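Local coordinates for avidin-related protein 2 (Gallus gallus, PDB 1WBI) that binds biotin in the pocket of its beta-barrel subunits, four of which make up the assembly, as a member of the avidin family, at residues K91-T96 and D120-H125. Residues are numbered along the deposited sequence; the frame is centred on the assembly and turned at random.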
loop_
_atom_site.group_PDB
_atom_site.type_symbol
_atom_site.label_atom_id
_atom_site.label_comp_id
_atom_site.label_asym_id
_atom_site.label_seq_id
_atom_site.Cartn_x
_atom_site.Cartn_y
_atom_site.Cartn_z
ATOM N N LYS A 91 -8.263 -26.476 6.537
ATOM C CA LYS A 91 -7.034 -25.703 6.683
ATOM C C LYS A 91 -7.312 -24.199 6.638
ATOM O O LYS A 91 -7.909 -23.702 5.685
ATOM C CB LYS A 91 -5.997 -26.090 5.628
ATOM C CG LYS A 91 -4.688 -25.318 5.795
ATOM C CD LYS A 91 -3.690 -25.643 4.704
ATOM C CE LYS A 91 -2.415 -24.817 4.857
ATOM N NZ LYS A 91 -2.677 -23.391 4.667
ATOM N N GLU A 92 -6.873 -23.517 7.677
ATOM C CA GLU A 92 -6.994 -22.052 7.835
ATOM C C GLU A 92 -5.780 -21.329 7.249
ATOM O O GLU A 92 -4.623 -21.696 7.500
ATOM C CB GLU A 92 -7.131 -21.644 9.300
ATOM C CG GLU A 92 -8.364 -22.230 9.989
ATOM C CD GLU A 92 -8.170 -22.437 11.438
ATOM O OE1 GLU A 92 -7.317 -23.273 11.767
ATOM O OE2 GLU A 92 -8.823 -21.770 12.246
ATOM N N VAL A 93 -6.032 -20.274 6.506
ATOM C CA VAL A 93 -4.950 -19.380 6.062
ATOM C C VAL A 93 -5.380 -17.936 6.315
ATOM O O VAL A 93 -6.509 -17.540 5.946
ATOM C CB VAL A 93 -4.641 -19.538 4.581
ATOM C CG1 VAL A 93 -3.578 -18.574 4.140
ATOM C CG2 VAL A 93 -4.227 -20.978 4.273
ATOM N N LEU A 94 -4.528 -17.138 6.971
ATOM C CA LEU A 94 -4.707 -15.702 7.106
ATOM C C LEU A 94 -3.997 -15.014 5.968
ATOM O O LEU A 94 -2.775 -15.095 5.856
ATOM C CB LEU A 94 -4.194 -15.163 8.437
ATOM C CG LEU A 94 -4.590 -15.921 9.668
ATOM C CD1 LEU A 94 -4.056 -15.140 10.851
ATOM C CD2 LEU A 94 -6.105 -16.097 9.785
ATOM N N LYS A 95 -4.748 -14.429 5.067
ATOM C CA LYS A 95 -4.159 -13.639 3.977
ATOM C C LYS A 95 -4.140 -12.195 4.409
ATOM O O LYS A 95 -5.221 -11.588 4.646
ATOM C CB LYS A 95 -4.972 -13.779 2.686
ATOM C CG LYS A 95 -5.016 -15.182 2.122
ATOM C CD LYS A 95 -3.697 -15.638 1.576
ATOM C CE LYS A 95 -3.257 -14.862 0.349
ATOM N NZ LYS A 95 -2.078 -15.499 -0.353
ATOM N N THR A 96 -2.941 -11.649 4.662
ATOM C CA THR A 96 -2.821 -10.300 5.202
ATOM C C THR A 96 -1.967 -9.370 4.344
ATOM O O THR A 96 -1.064 -9.786 3.570
ATOM C CB THR A 96 -2.231 -10.206 6.652
ATOM O OG1 THR A 96 -0.805 -10.441 6.634
ATOM C CG2 THR A 96 -2.913 -11.208 7.577
ATOM N N ASP A 120 1.244 -14.248 4.690
ATOM C CA ASP A 120 0.273 -15.327 4.884
ATOM C C ASP A 120 0.609 -16.052 6.187
ATOM O O ASP A 120 1.799 -16.384 6.438
ATOM C CB ASP A 120 0.340 -16.330 3.766
ATOM C CG ASP A 120 -0.129 -15.760 2.420
ATOM O OD1 ASP A 120 -0.663 -14.656 2.338
ATOM O OD2 ASP A 120 -0.033 -16.527 1.450
ATOM N N PHE A 121 -0.384 -16.293 7.023
ATOM C CA PHE A 121 -0.204 -17.011 8.287
ATOM C C PHE A 121 -0.943 -18.334 8.238
ATOM O O PHE A 121 -2.056 -18.409 7.690
ATOM C CB PHE A 121 -0.753 -16.244 9.481
ATOM C CG PHE A 121 -0.065 -14.913 9.786
ATOM C CD1 PHE A 121 0.773 -14.792 10.884
ATOM C CD2 PHE A 121 -0.285 -13.792 8.998
ATOM C CE1 PHE A 121 1.341 -13.578 11.220
ATOM C CE2 PHE A 121 0.282 -12.599 9.301
ATOM C CZ PHE A 121 1.120 -12.470 10.422
ATOM N N THR A 122 -0.361 -19.340 8.868
ATOM C CA THR A 122 -1.007 -20.648 9.069
ATOM C C THR A 122 -0.883 -21.018 10.533
ATOM O O THR A 122 -0.009 -20.511 11.260
ATOM C CB THR A 122 -0.380 -21.735 8.207
ATOM O OG1 THR A 122 1.035 -21.708 8.387
ATOM C CG2 THR A 122 -0.709 -21.507 6.725
ATOM N N ARG A 123 -1.749 -21.916 10.983
ATOM C CA ARG A 123 -1.807 -22.279 12.397
ATOM C C ARG A 123 -0.623 -23.184 12.651
ATOM O O ARG A 123 -0.263 -24.008 11.813
ATOM C CB ARG A 123 -3.148 -22.957 12.741
ATOM C CG ARG A 123 -3.482 -22.904 14.202
ATOM C CD ARG A 123 -4.787 -23.509 14.511
ATOM N NE ARG A 123 -5.945 -22.649 14.239
ATOM C CZ ARG A 123 -6.340 -21.657 15.024
ATOM N NH1 ARG A 123 -5.649 -21.301 16.102
ATOM N NH2 ARG A 123 -7.445 -21.019 14.736
ATOM N N GLN A 124 0.028 -23.003 13.791
ATOM C CA GLN A 124 1.149 -23.860 14.115
ATOM C C GLN A 124 0.652 -25.285 14.297
ATOM O O GLN A 124 -0.455 -25.528 14.784
ATOM C CB GLN A 124 1.862 -23.391 15.364
ATOM C CG GLN A 124 2.585 -22.079 15.210
ATOM C CD GLN A 124 3.673 -21.920 16.285
ATOM O OE1 GLN A 124 3.571 -22.514 17.347
ATOM N NE2 GLN A 124 4.709 -21.179 15.982
ATOM N N HIS A 125 1.489 -26.226 13.893
ATOM C CA HIS A 125 1.078 -27.611 13.911
ATOM C C HIS A 125 0.995 -28.110 15.344
ATOM O O HIS A 125 1.725 -27.634 16.224
ATOM C CB HIS A 125 2.001 -28.456 13.026
ATOM C CG HIS A 125 1.799 -28.195 11.561
ATOM N ND1 HIS A 125 2.681 -27.448 10.804
ATOM C CD2 HIS A 125 0.792 -28.550 10.725
ATOM C CE1 HIS A 125 2.235 -27.371 9.563
ATOM N NE2 HIS A 125 1.088 -28.028 9.489
HETATM O O HOH W 1 -3.515 -23.412 9.152
HETATM O O HOH W 2 -1.063 -12.048 1.909
#
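Arg123 grips the carboxylate of Glu92 side-on. Arg123 NE reaches Glu92 OE1 at 2.9 Å, and Arg123 NH2 reaches Glu92 OE2 at 2.9 Å. Both oxygens are met on their syn side and lie almost in the guanidinium plane, though the carboxylate and guanidinium planes are turned 34° apart. Glu92 OE2 also accepts from Cys7 N, while Arg123 NH1 and NH2 donate to Thr10 O and Ser8 O. Replacing Arg123 by alanine would probably leave the buried Glu92 carboxylate without its countercharge and remove the hydrogen bonds to Thr10 O and Ser8 O. A second salt bridge joins Lys95 NZ to Asp120 OD2 at 2.9 Å; the lysine chain turns at chi2 (-69°) and chi3 (-67°), which brings NZ round to the syn side of OD2. Strands 92-101 and 114-123 run antiparallel as neighbours in the eight-stranded avidin barrel. Leu94 and Phe121 form a hydrogen-bonded pair, N to O both ways. Farther along, one water bridges Glu92 O and Arg123 N. On the face of Leu94 and Phe121, Leu94 CD1 packs against Phe121 CB at 3.7 Å. Thr96 OG1, bonded to Asn119 O, meets the Phe121 ring edge at CE2, 3.6 Å away. The Phe121 side chain lies about 5 Å from bound biotin.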